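Local coordinates for protein RNA-dependent RNA Polymerase (Bombyx mori cytoplasmic polyhedrosis virus, PDB 6TZ0) that catalyses RNA-templated RNA synthesis, conservatively transcribing the viral double-stranded genome into plus strands and probably also making minus strands during replication, at residues 266-271 with 1040-1045; 381-386 with 559-564; 1132-1137 with 1169-1174; 18-23 with 898-903. All coordinates share one frame; numbering follows the deposited sequence.

Interaction 1 (266-271 with 1040-1045)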
loop_
_atom_site.group_PDB
_atom_site.type_symbol
_atom_site.label_atom_id
_atom_site.label_comp_id
_atom_site.label_asym_id
_atom_site.label_seq_id
_atom_site.Cartn_x
_atom_site.Cartn_y
_atom_site.Cartn_z
ATOM N N ARG A 266 15.622 -4.595 40.708
ATOM C CA ARG A 266 14.296 -4.431 41.283
ATOM C C ARG A 266 13.645 -3.209 40.666
ATOM O O ARG A 266 14.311 -2.202 40.424
ATOM C CB ARG A 266 14.346 -4.263 42.806
ATOM C CG ARG A 266 14.834 -5.470 43.571
ATOM C CD ARG A 266 13.801 -6.577 43.548
ATOM N NE ARG A 266 14.191 -7.711 44.380
ATOM C CZ ARG A 266 14.886 -8.756 43.946
ATOM N NH1 ARG A 266 15.277 -8.820 42.681
ATOM N NH2 ARG A 266 15.194 -9.741 44.778
ATOM N N ALA A 267 12.345 -3.297 40.422
ATOM C CA ALA A 267 11.596 -2.139 39.970
ATOM C C ALA A 267 10.229 -2.160 40.624
ATOM O O ALA A 267 9.595 -3.213 40.713
ATOM C CB ALA A 267 11.453 -2.107 38.447
ATOM N N THR A 268 9.793 -1.001 41.090
ATOM C CA THR A 268 8.441 -0.820 41.596
ATOM C C THR A 268 7.594 -0.187 40.489
ATOM O O THR A 268 7.750 0.991 40.159
ATOM C CB THR A 268 8.456 -0.031 42.909
ATOM O OG1 THR A 268 7.126 0.350 43.283
ATOM C CG2 THR A 268 9.415 1.157 42.888
ATOM N N VAL A 269 6.725 -0.995 39.898
ATOM C CA VAL A 269 6.063 -0.685 38.634
ATOM C C VAL A 269 4.566 -0.612 38.916
ATOM O O VAL A 269 4.097 -1.169 39.917
ATOM C CB VAL A 269 6.392 -1.736 37.550
ATOM C CG1 VAL A 269 7.873 -1.839 37.373
ATOM C CG2 VAL A 269 5.819 -3.090 37.916
ATOM N N PRO A 270 3.791 0.075 38.078
ATOM C CA PRO A 270 2.334 0.054 38.252
ATOM C C PRO A 270 1.727 -1.252 37.753
ATOM O O PRO A 270 2.349 -2.031 37.032
ATOM C CB PRO A 270 1.853 1.245 37.419
ATOM C CG PRO A 270 2.897 1.441 36.417
ATOM C CD PRO A 270 4.188 1.093 37.089
ATOM N N VAL A 271 0.480 -1.483 38.163
ATOM C CA VAL A 271 -0.254 -2.701 37.841
ATOM C C VAL A 271 -1.551 -2.316 37.151
ATOM O O VAL A 271 -2.327 -1.517 37.683
ATOM C CB VAL A 271 -0.537 -3.549 39.094
ATOM C CG1 VAL A 271 -1.459 -4.701 38.768
ATOM C CG2 VAL A 271 0.750 -4.071 39.684
ATOM N N THR A 1040 1.375 5.677 40.411
ATOM C CA THR A 1040 2.174 6.163 39.298
ATOM C C THR A 1040 3.335 7.039 39.742
ATOM O O THR A 1040 4.082 7.529 38.894
ATOM C CB THR A 1040 1.294 6.943 38.322
ATOM O OG1 THR A 1040 0.749 8.088 38.983
ATOM C CG2 THR A 1040 0.163 6.079 37.828
ATOM N N SER A 1041 3.506 7.247 41.047
ATOM C CA SER A 1041 4.635 8.011 41.551
ATOM C C SER A 1041 5.937 7.226 41.506
ATOM O O SER A 1041 7.014 7.819 41.614
ATOM C CB SER A 1041 4.352 8.468 42.976
ATOM O OG SER A 1041 4.227 7.356 43.838
ATOM N N TYR A 1042 5.857 5.912 41.366
ATOM C CA TYR A 1042 7.008 5.062 41.115
ATOM C C TYR A 1042 6.962 4.667 39.650
ATOM O O TYR A 1042 5.928 4.163 39.192
ATOM C CB TYR A 1042 6.945 3.797 41.967
ATOM C CG TYR A 1042 6.789 4.005 43.452
ATOM C CD1 TYR A 1042 7.883 4.279 44.256
ATOM C CD2 TYR A 1042 5.538 3.905 44.052
ATOM C CE1 TYR A 1042 7.738 4.454 45.615
ATOM C CE2 TYR A 1042 5.381 4.081 45.408
ATOM C CZ TYR A 1042 6.485 4.357 46.183
ATOM O OH TYR A 1042 6.332 4.535 47.536
ATOM N N SER A 1043 8.068 4.895 38.924
ATOM C CA SER A 1043 8.244 4.445 37.539
ATOM C C SER A 1043 7.175 4.975 36.596
ATOM O O SER A 1043 6.240 4.241 36.267
ATOM C CB SER A 1043 8.304 2.918 37.441
ATOM O OG SER A 1043 9.501 2.419 37.999
ATOM N N ASN A 1044 7.256 6.269 36.273
ATOM C CA ASN A 1044 6.268 6.965 35.453
ATOM C C ASN A 1044 5.961 6.253 34.141
ATOM O O ASN A 1044 6.840 5.673 33.508
ATOM C CB ASN A 1044 6.744 8.386 35.159
ATOM C CG ASN A 1044 8.115 8.442 34.521
ATOM O OD1 ASN A 1044 8.802 7.443 34.398
ATOM N ND2 ASN A 1044 8.497 9.621 34.057
ATOM N N LEU A 1045 4.693 6.276 33.753
ATOM C CA LEU A 1045 4.234 5.525 32.599
ATOM C C LEU A 1045 4.260 6.331 31.308
ATOM O O LEU A 1045 3.684 5.893 30.307
ATOM C CB LEU A 1045 2.848 4.945 32.891
ATOM C CG LEU A 1045 1.730 5.788 33.499
ATOM C CD1 LEU A 1045 0.926 6.490 32.460
ATOM C CD2 LEU A 1045 0.835 4.896 34.319
#
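Y1042 leans its near end on T268, and its first atoms run along both branches and the carbonyl of that threonine. CB lies 3.4 Å from T268 O. CG comes 3.7 Å from T268 OG1, and CD1 stands at the same 3.7 Å from T268 CG2, so both branches of the threonine are in use. OG1 approaches the ring at a slant. With CG placed beside its own backbone N (chi1 -54°), the ring then runs away from strand 266-272. The ring also meets that of H281 on the paired strand 278-285, and its OH is hydrogen-bonded to K1038 NZ within its own loop.

One residue on, S1043 OG donates to T268 O at 3.1 Å. The hydroxyl arrives well above the carbonyl plane (46°). Q325 OE1 is a second, weak partner of this hydroxyl. P270 CD lies 3.8 Å from S1043 O.

A loop of the C-terminal region thereby rests on a hairpin of the N-terminal region. The chemistry is mostly van der Waals contact, with a single hydrogen bond between the segments, from the serine hydroxyl to the strand carbonyl.

Interaction 2 (381-386 with 559-564)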
loop_
_atom_site.group_PDB
_atom_site.type_symbol
_atom_site.label_atom_id
_atom_site.label_comp_id
_atom_site.label_asym_id
_atom_site.label_seq_id
_atom_site.Cartn_x
_atom_site.Cartn_y
_atom_site.Cartn_z
ATOM N N LEU A 381 -7.606 -26.540 -8.857
ATOM C CA LEU A 381 -8.861 -26.071 -8.291
ATOM C C LEU A 381 -9.065 -26.499 -6.847
ATOM O O LEU A 381 -9.819 -25.849 -6.127
ATOM C CB LEU A 381 -10.037 -26.575 -9.132
ATOM C CG LEU A 381 -10.281 -25.920 -10.485
ATOM C CD1 LEU A 381 -11.247 -26.707 -11.282
ATOM C CD2 LEU A 381 -10.870 -24.569 -10.264
ATOM N N LYS A 382 -8.392 -27.557 -6.407
ATOM C CA LYS A 382 -8.541 -28.083 -5.063
ATOM C C LYS A 382 -7.265 -28.821 -4.700
ATOM O O LYS A 382 -6.745 -29.595 -5.502
ATOM C CB LYS A 382 -9.741 -29.018 -4.974
ATOM C CG LYS A 382 -10.113 -29.447 -3.587
ATOM C CD LYS A 382 -11.287 -30.387 -3.652
ATOM C CE LYS A 382 -12.533 -29.661 -4.114
ATOM N NZ LYS A 382 -12.993 -28.669 -3.107
ATOM N N GLN A 383 -6.777 -28.597 -3.485
ATOM C CA GLN A 383 -5.475 -29.121 -3.107
ATOM C C GLN A 383 -5.379 -29.239 -1.593
ATOM O O GLN A 383 -6.127 -28.601 -0.853
ATOM C CB GLN A 383 -4.366 -28.245 -3.685
ATOM C CG GLN A 383 -4.547 -26.794 -3.364
ATOM C CD GLN A 383 -3.552 -25.925 -4.073
ATOM O OE1 GLN A 383 -2.704 -26.416 -4.807
ATOM N NE2 GLN A 383 -3.644 -24.623 -3.860
ATOM N N LYS A 384 -4.446 -30.075 -1.148
ATOM C CA LYS A 384 -4.357 -30.463 0.250
ATOM C C LYS A 384 -2.927 -30.887 0.533
ATOM O O LYS A 384 -2.258 -31.445 -0.337
ATOM C CB LYS A 384 -5.342 -31.600 0.549
ATOM C CG LYS A 384 -5.539 -31.936 2.009
ATOM C CD LYS A 384 -6.587 -33.011 2.161
ATOM C CE LYS A 384 -6.973 -33.207 3.611
ATOM N NZ LYS A 384 -5.863 -33.753 4.423
ATOM N N TYR A 385 -2.456 -30.612 1.744
ATOM C CA TYR A 385 -1.081 -30.926 2.114
ATOM C C TYR A 385 -0.958 -32.324 2.695
ATOM O O TYR A 385 -1.814 -32.774 3.458
ATOM C CB TYR A 385 -0.539 -29.903 3.111
ATOM C CG TYR A 385 -0.126 -28.616 2.454
ATOM C CD1 TYR A 385 1.130 -28.488 1.883
ATOM C CD2 TYR A 385 -0.999 -27.547 2.368
ATOM C CE1 TYR A 385 1.512 -27.332 1.267
ATOM C CE2 TYR A 385 -0.619 -26.379 1.760
ATOM C CZ TYR A 385 0.633 -26.283 1.206
ATOM O OH TYR A 385 1.007 -25.123 0.588
ATOM N N ALA A 386 0.122 -33.007 2.321
ATOM C CA ALA A 386 0.399 -34.323 2.880
ATOM C C ALA A 386 0.907 -34.202 4.311
ATOM O O ALA A 386 0.278 -34.704 5.248
ATOM C CB ALA A 386 1.408 -35.067 2.004
ATOM N N THR A 559 5.330 -20.489 -0.952
ATOM C CA THR A 559 4.781 -19.912 0.268
ATOM C C THR A 559 3.445 -19.234 -0.007
ATOM O O THR A 559 2.539 -19.272 0.835
ATOM C CB THR A 559 5.791 -18.936 0.869
ATOM O OG1 THR A 559 7.036 -19.610 1.055
ATOM C CG2 THR A 559 5.333 -18.434 2.220
ATOM N N LYS A 560 3.296 -18.643 -1.195
ATOM C CA LYS A 560 2.006 -18.121 -1.635
ATOM C C LYS A 560 0.976 -19.234 -1.783
ATOM O O LYS A 560 -0.219 -19.023 -1.525
ATOM C CB LYS A 560 2.195 -17.369 -2.952
ATOM C CG LYS A 560 0.930 -16.858 -3.594
ATOM C CD LYS A 560 0.324 -15.711 -2.837
ATOM C CE LYS A 560 -1.032 -15.378 -3.414
ATOM N NZ LYS A 560 -0.930 -15.017 -4.843
ATOM N N ASP A 561 1.427 -20.436 -2.143
ATOM C CA ASP A 561 0.497 -21.548 -2.311
ATOM C C ASP A 561 -0.171 -21.987 -1.000
ATOM O O ASP A 561 -1.268 -22.548 -1.051
ATOM C CB ASP A 561 1.229 -22.719 -2.957
ATOM C CG ASP A 561 0.310 -23.614 -3.754
ATOM O OD1 ASP A 561 -0.903 -23.335 -3.816
ATOM O OD2 ASP A 561 0.807 -24.589 -4.348
ATOM N N ILE A 562 0.427 -21.691 0.163
ATOM C CA ILE A 562 -0.185 -22.039 1.452
ATOM C C ILE A 562 -1.477 -21.254 1.663
ATOM O O ILE A 562 -2.512 -21.812 2.041
ATOM C CB ILE A 562 0.804 -21.801 2.608
ATOM C CG1 ILE A 562 2.028 -22.701 2.486
ATOM C CG2 ILE A 562 0.144 -22.038 3.957
ATOM C CD1 ILE A 562 3.106 -22.404 3.484
ATOM N N TYR A 563 -1.430 -19.945 1.417
ATOM C CA TYR A 563 -2.630 -19.119 1.451
ATOM C C TYR A 563 -3.568 -19.455 0.300
ATOM O O TYR A 563 -4.791 -19.330 0.445
ATOM C CB TYR A 563 -2.212 -17.650 1.412
ATOM C CG TYR A 563 -3.304 -16.611 1.543
ATOM C CD1 TYR A 563 -3.863 -16.317 2.777
ATOM C CD2 TYR A 563 -3.743 -15.894 0.439
ATOM C CE1 TYR A 563 -4.843 -15.358 2.903
ATOM C CE2 TYR A 563 -4.725 -14.934 0.562
ATOM C CZ TYR A 563 -5.271 -14.675 1.794
ATOM O OH TYR A 563 -6.247 -13.722 1.918
ATOM N N ASN A 564 -3.014 -19.886 -0.841
ATOM C CA ASN A 564 -3.856 -20.259 -1.974
ATOM C C ASN A 564 -4.721 -21.478 -1.679
ATOM O O ASN A 564 -5.838 -21.563 -2.188
ATOM C CB ASN A 564 -3.017 -20.528 -3.220
ATOM C CG ASN A 564 -2.449 -19.275 -3.821
ATOM O OD1 ASN A 564 -3.082 -18.225 -3.801
ATOM N ND2 ASN A 564 -1.267 -19.383 -4.400
#
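Q383 and Y385 reach from an edge strand to helix 557-573, joining the four-stranded antiparallel sheet of the central polymerase domain to that helix. A classic beta bulge interrupts the strand where L381 and K382 both face M373 of the adjoining strand.

Next comes Q383, whose extended side chain points at the helix. Its NE2 donates to D561 OD1 at 3.0 Å, but the N-H...acceptor angle of 133° makes the bond weak. The amide and carboxylate planes are turned 55° from one another, so the two groups are not coplanar. NE2 also lies 4.2 Å from N564 CB, and OE1 has a weak bond back to S380 OG. On the other partner, D561 CG is swung away from its backbone N (chi1 -153°), which brings the carboxylate nearer the strand. D561 also packs on P369 and on L541 of the neighbouring Viral structural protein 4 chain.

Y385 comes last, touching S391 and Q394 of helix 389-397. Its side chain meets that of I562 at about a right angle, with the hydroxyl end foremost: CZ lies 4.1 Å from I562 CG1, and OH is 3.4 Å from I562 CA.

Interaction 3 (1132-1137 with 1169-1174)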
loop_
_atom_site.group_PDB
_atom_site.type_symbol
_atom_site.label_atom_id
_atom_site.label_comp_id
_atom_site.label_asym_id
_atom_site.label_seq_id
_atom_site.Cartn_x
_atom_site.Cartn_y
_atom_site.Cartn_z
ATOM N N SER A 1132 -34.000 21.690 16.844
ATOM C CA SER A 1132 -35.098 22.649 16.948
ATOM C C SER A 1132 -35.405 22.997 18.401
ATOM O O SER A 1132 -35.872 24.104 18.691
ATOM C CB SER A 1132 -36.342 22.104 16.253
ATOM O OG SER A 1132 -36.828 20.950 16.913
ATOM N N LEU A 1133 -35.159 22.072 19.325
ATOM C CA LEU A 1133 -35.335 22.310 20.755
ATOM C C LEU A 1133 -33.974 22.217 21.429
ATOM O O LEU A 1133 -33.357 21.149 21.422
ATOM C CB LEU A 1133 -36.299 21.303 21.378
ATOM C CG LEU A 1133 -37.767 21.374 20.980
ATOM C CD1 LEU A 1133 -38.522 20.235 21.630
ATOM C CD2 LEU A 1133 -38.356 22.718 21.369
ATOM N N TYR A 1134 -33.537 23.329 22.031
ATOM C CA TYR A 1134 -32.265 23.441 22.761
ATOM C C TYR A 1134 -31.063 23.139 21.865
ATOM O O TYR A 1134 -30.222 22.303 22.190
ATOM C CB TYR A 1134 -32.234 22.558 24.016
ATOM C CG TYR A 1134 -33.277 22.922 25.042
ATOM C CD1 TYR A 1134 -33.119 24.038 25.857
ATOM C CD2 TYR A 1134 -34.413 22.138 25.211
ATOM C CE1 TYR A 1134 -34.071 24.375 26.802
ATOM C CE2 TYR A 1134 -35.372 22.466 26.156
ATOM C CZ TYR A 1134 -35.194 23.585 26.948
ATOM O OH TYR A 1134 -36.144 23.911 27.887
ATOM N N GLY A 1135 -30.994 23.816 20.724
ATOM C CA GLY A 1135 -29.840 23.801 19.859
ATOM C C GLY A 1135 -29.194 25.152 19.687
ATOM O O GLY A 1135 -28.337 25.310 18.813
ATOM N N ASN A 1136 -29.579 26.137 20.501
ATOM C CA ASN A 1136 -29.099 27.498 20.293
ATOM C C ASN A 1136 -27.695 27.700 20.854
ATOM O O ASN A 1136 -26.887 28.418 20.260
ATOM C CB ASN A 1136 -30.097 28.501 20.878
ATOM C CG ASN A 1136 -30.453 28.217 22.329
ATOM O OD1 ASN A 1136 -29.907 27.315 22.958
ATOM N ND2 ASN A 1136 -31.383 28.994 22.863
ATOM N N VAL A 1137 -27.379 27.083 21.988
ATOM C CA VAL A 1137 -26.019 27.190 22.506
ATOM C C VAL A 1137 -25.160 26.099 21.880
ATOM O O VAL A 1137 -25.638 25.000 21.573
ATOM C CB VAL A 1137 -25.995 27.137 24.047
ATOM C CG1 VAL A 1137 -26.807 28.280 24.634
ATOM C CG2 VAL A 1137 -26.492 25.822 24.572
ATOM N N TYR A 1169 -28.092 27.045 37.112
ATOM C CA TYR A 1169 -28.713 25.967 36.346
ATOM C C TYR A 1169 -30.119 26.401 35.960
ATOM O O TYR A 1169 -31.091 26.160 36.675
ATOM C CB TYR A 1169 -28.713 24.681 37.156
ATOM C CG TYR A 1169 -27.330 24.123 37.361
ATOM C CD1 TYR A 1169 -26.749 23.299 36.411
ATOM C CD2 TYR A 1169 -26.596 24.438 38.492
ATOM C CE1 TYR A 1169 -25.481 22.793 36.591
ATOM C CE2 TYR A 1169 -25.326 23.936 38.680
ATOM C CZ TYR A 1169 -24.776 23.116 37.726
ATOM O OH TYR A 1169 -23.513 22.613 37.910
ATOM N N VAL A 1170 -30.223 27.058 34.807
ATOM C CA VAL A 1170 -31.475 27.623 34.324
ATOM C C VAL A 1170 -31.950 26.967 33.045
ATOM O O VAL A 1170 -32.962 27.401 32.478
ATOM C CB VAL A 1170 -31.361 29.145 34.128
ATOM C CG1 VAL A 1170 -31.004 29.815 35.438
ATOM C CG2 VAL A 1170 -30.332 29.463 33.063
ATOM N N SER A 1171 -31.258 25.939 32.566
ATOM C CA SER A 1171 -31.680 25.242 31.364
ATOM C C SER A 1171 -31.206 23.801 31.439
ATOM O O SER A 1171 -30.307 23.463 32.210
ATOM C CB SER A 1171 -31.146 25.918 30.101
ATOM O OG SER A 1171 -31.516 25.189 28.946
ATOM N N THR A 1172 -31.822 22.956 30.612
ATOM C CA THR A 1172 -31.513 21.532 30.587
ATOM C C THR A 1172 -30.135 21.228 30.022
ATOM O O THR A 1172 -29.630 20.120 30.222
ATOM C CB THR A 1172 -32.579 20.785 29.782
ATOM O OG1 THR A 1172 -32.326 19.377 29.837
ATOM C CG2 THR A 1172 -32.586 21.245 28.336
ATOM N N GLN A 1173 -29.514 22.184 29.338
ATOM C CA GLN A 1173 -28.190 22.021 28.762
ATOM C C GLN A 1173 -27.162 22.915 29.436
ATOM O O GLN A 1173 -26.155 23.270 28.822
ATOM C CB GLN A 1173 -28.263 22.283 27.262
ATOM C CG GLN A 1173 -28.902 23.604 26.929
ATOM C CD GLN A 1173 -29.152 23.752 25.452
ATOM O OE1 GLN A 1173 -28.769 22.895 24.661
ATOM N NE2 GLN A 1173 -29.802 24.843 25.068
ATOM N N CYS A 1174 -27.406 23.293 30.692
ATOM C CA CYS A 1174 -26.417 24.027 31.465
ATOM C C CYS A 1174 -25.369 23.113 32.071
ATOM O O CYS A 1174 -24.215 23.525 32.207
ATOM C CB CYS A 1174 -27.087 24.823 32.582
ATOM S SG CYS A 1174 -28.043 26.237 32.041
#
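Y1134 offers one face of its ring to the T1172 methyl: CG2 stands 3.5 Å from the ring centroid and only 1° off the normal, a CH-pi contact centred on the ring. The two side chains run at about a right angle, the methyl branch meeting the aromatic carbons almost evenly. Turning T1172 OG1 away from its backbone N (chi1 -176°) is what leaves CG2 directed at the ring.

Two polar groups also come close to the ring. S1171 OG approaches CE1 of Y1134 obliquely at 3.4 Å. Q1173 NE2, by contrast, lies in the ring plane, 3.5 Å from Y1134 CD1, and so meets the ring at its edge; the amide plane is nearly perpendicular to the ring, which rules out a parallel stack.

Q1173 reaches across with an extended chain. As modelled, NE2 donates weakly to N1136 OD1 at 3.3 Å, with an angle of 123°, and OD1 is shared with a second weak bond from V1137 N. From the opposite direction V1137 CG2 packs on the amide, 3.5 Å from Q1173 CD. Q1173 OE1 and Y1134 O are both acceptors, so their proximity is no bond; it leaves the orientation of this amide, and with it the NE2 bond, in doubt.

All three residues on the far side belong to a type I beta turn, S1171 to C1174, closed by C1174 N to S1171 O at 3.3 Å. This turn leads into helix 1174-1188, and the Y1134 loop leaves helix 1118-1132. Between them V1137 and Q1173 reach I1079 of helix 1074-1080, while V1137 and S1171 touch Y1209 and V1210 of helix 1204-1211.

Interaction 4 (18-23 with 898-903)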
loop_
_atom_site.group_PDB
_atom_site.type_symbol
_atom_site.label_atom_id
_atom_site.label_comp_id
_atom_site.label_asym_id
_atom_site.label_seq_id
_atom_site.Cartn_x
_atom_site.Cartn_y
_atom_site.Cartn_z
ATOM N N PHE A 18 4.481 37.917 27.720
ATOM C CA PHE A 18 4.374 38.976 26.727
ATOM C C PHE A 18 3.714 40.195 27.353
ATOM O O PHE A 18 2.501 40.208 27.579
ATOM C CB PHE A 18 3.609 38.526 25.486
ATOM C CG PHE A 18 4.336 37.510 24.670
ATOM C CD1 PHE A 18 5.594 37.789 24.167
ATOM C CD2 PHE A 18 3.725 36.325 24.309
ATOM C CE1 PHE A 18 6.262 36.866 23.393
ATOM C CE2 PHE A 18 4.384 35.405 23.519
ATOM C CZ PHE A 18 5.655 35.674 23.067
ATOM N N THR A 19 4.515 41.214 27.618
ATOM C CA THR A 19 4.031 42.544 27.930
ATOM C C THR A 19 3.879 43.307 26.616
ATOM O O THR A 19 3.905 42.722 25.531
ATOM C CB THR A 19 4.987 43.237 28.899
ATOM O OG1 THR A 19 6.248 43.449 28.256
ATOM C CG2 THR A 19 5.210 42.367 30.125
ATOM N N ARG A 20 3.704 44.622 26.694
ATOM C CA ARG A 20 3.686 45.408 25.468
ATOM C C ARG A 20 5.078 45.852 25.044
ATOM O O ARG A 20 5.272 46.207 23.877
ATOM C CB ARG A 20 2.771 46.622 25.622
ATOM C CG ARG A 20 1.312 46.251 25.779
ATOM C CD ARG A 20 0.405 47.449 25.632
ATOM N NE ARG A 20 0.645 48.482 26.635
ATOM C CZ ARG A 20 0.070 48.519 27.834
ATOM N NH1 ARG A 20 -0.777 47.569 28.198
ATOM N NH2 ARG A 20 0.352 49.503 28.676
ATOM N N GLU A 21 6.046 45.833 25.957
ATOM C CA GLU A 21 7.429 46.133 25.623
ATOM C C GLU A 21 8.229 44.903 25.229
ATOM O O GLU A 21 9.356 45.047 24.746
ATOM C CB GLU A 21 8.133 46.817 26.802
ATOM C CG GLU A 21 7.645 48.222 27.113
ATOM C CD GLU A 21 6.442 48.250 28.038
ATOM O OE1 GLU A 21 6.009 47.171 28.497
ATOM O OE2 GLU A 21 5.933 49.356 28.311
ATOM N N SER A 22 7.685 43.707 25.435
ATOM C CA SER A 22 8.384 42.469 25.123
ATOM C C SER A 22 7.848 41.773 23.886
ATOM O O SER A 22 8.604 41.075 23.204
ATOM C CB SER A 22 8.311 41.509 26.314
ATOM O OG SER A 22 6.979 41.139 26.601
ATOM N N PHE A 23 6.566 41.959 23.574
ATOM C CA PHE A 23 5.969 41.294 22.423
ATOM C C PHE A 23 6.414 41.949 21.121
ATOM O O PHE A 23 6.687 41.259 20.129
ATOM C CB PHE A 23 4.447 41.317 22.566
ATOM C CG PHE A 23 3.715 40.529 21.522
ATOM C CD1 PHE A 23 3.711 39.146 21.558
ATOM C CD2 PHE A 23 2.996 41.169 20.531
ATOM C CE1 PHE A 23 3.034 38.418 20.610
ATOM C CE2 PHE A 23 2.317 40.442 19.581
ATOM C CZ PHE A 23 2.329 39.067 19.626
ATOM N N HIS A 898 -5.390 46.306 19.867
ATOM C CA HIS A 898 -4.657 46.923 18.768
ATOM C C HIS A 898 -3.169 47.037 19.074
ATOM O O HIS A 898 -2.336 46.851 18.182
ATOM C CB HIS A 898 -5.237 48.306 18.466
ATOM C CG HIS A 898 -4.516 49.039 17.377
ATOM N ND1 HIS A 898 -4.679 48.739 16.043
ATOM C CD2 HIS A 898 -3.612 50.044 17.427
ATOM C CE1 HIS A 898 -3.914 49.532 15.317
ATOM N NE2 HIS A 898 -3.256 50.334 16.133
ATOM N N GLU A 899 -2.822 47.346 20.326
ATOM C CA GLU A 899 -1.417 47.537 20.680
ATOM C C GLU A 899 -0.637 46.227 20.671
ATOM O O GLU A 899 0.585 46.241 20.494
ATOM C CB GLU A 899 -1.321 48.223 22.040
ATOM C CG GLU A 899 -1.804 49.662 21.993
ATOM C CD GLU A 899 -1.842 50.331 23.350
ATOM O OE1 GLU A 899 -1.628 49.644 24.364
ATOM O OE2 GLU A 899 -2.094 51.553 23.399
ATOM N N TYR A 900 -1.313 45.094 20.859
ATOM C CA TYR A 900 -0.681 43.800 20.643
ATOM C C TYR A 900 -0.772 43.330 19.200
ATOM O O TYR A 900 -0.081 42.377 18.832
ATOM C CB TYR A 900 -1.300 42.722 21.533
ATOM C CG TYR A 900 -0.925 42.755 22.992
ATOM C CD1 TYR A 900 0.306 42.289 23.417
ATOM C CD2 TYR A 900 -1.826 43.191 23.949
ATOM C CE1 TYR A 900 0.645 42.297 24.752
ATOM C CE2 TYR A 900 -1.495 43.201 25.286
ATOM C CZ TYR A 900 -0.265 42.751 25.681
ATOM O OH TYR A 900 0.059 42.766 27.013
ATOM N N GLY A 901 -1.617 43.947 18.385
ATOM C CA GLY A 901 -1.694 43.576 16.988
ATOM C C GLY A 901 -2.612 42.420 16.680
ATOM O O GLY A 901 -2.417 41.740 15.669
ATOM N N PHE A 902 -3.608 42.166 17.530
ATOM C CA PHE A 902 -4.599 41.138 17.229
ATOM C C PHE A 902 -5.529 41.569 16.107
ATOM O O PHE A 902 -6.016 40.726 15.344
ATOM C CB PHE A 902 -5.420 40.809 18.475
ATOM C CG PHE A 902 -4.675 40.029 19.518
ATOM C CD1 PHE A 902 -4.517 38.667 19.390
ATOM C CD2 PHE A 902 -4.158 40.651 20.638
ATOM C CE1 PHE A 902 -3.850 37.937 20.346
ATOM C CE2 PHE A 902 -3.494 39.921 21.603
ATOM C CZ PHE A 902 -3.339 38.565 21.453
ATOM N N THR A 903 -5.780 42.874 15.993
ATOM C CA THR A 903 -6.736 43.366 15.013
ATOM C C THR A 903 -6.196 43.278 13.592
ATOM O O THR A 903 -6.974 43.083 12.656
ATOM C CB THR A 903 -7.154 44.793 15.370
ATOM O OG1 THR A 903 -8.079 45.286 14.395
ATOM C CG2 THR A 903 -5.963 45.707 15.462
#
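Y900 is gripped from two sides by the start of helix 20-35. R20 CG lies over one face of its ring, 4.2 Å from the centroid and 26° off the normal, a CH-pi contact. At the rim, Y900 CD1 is 4.1 Å from F23 CD2. The rings form an offset edge-to-face pair with the tyrosine edge toward the phenylalanine face, centroids 6.0 Å apart and planes at 70°. T19 O adds to this shell, 3.4 Å from Y900 CE1.

Beyond the ring, R20 bends at chi3 (-61°) and brings NE to 3.4 Å from E899 OE1. The oxygen sits well out of the guanidinium plane, so the salt bridge is one of charges without a directed N-H.

Further out, Y900 OH donates a hydrogen bond to E851 O, and the F850 ring meets the tyrosine edge-to-face. T19 and S22 form a capping box, T19 N donating to S22 OG at 2.7 Å, which sets the first turn carrying R20 and F23. On the other segment, G901, with positive phi, is the C-prime residue of a Schellman motif, its N bonded to H898 O at 3.0 Å. The contact thus joins a capped helix N-terminus to a Schellman-ended helix.

The four contacts do not touch one another, and their centres are spread widely: interactions 3 and 4 are nearest at 37 Å, while 2 and 4, on opposite sides of the chain's centre, are 72 Å apart. Interactions 4 and 1 cross, because their segments alternate along the chain: 18-23, 266-271, 898-903, 1040-1045. Interaction 2 is nested inside both loops and confined to the central polymerase domain range; interaction 3 follows all of them, wholly within the C-terminal range. Interactions 1 and 4 therefore tie early parts of the chain to the C-terminal region, bracketing the polymerase core in sequence, whereas 2 and 3 each join parts of a single range, central and C-terminal respectively. All lie away from the known nucleotide and magnesium sites.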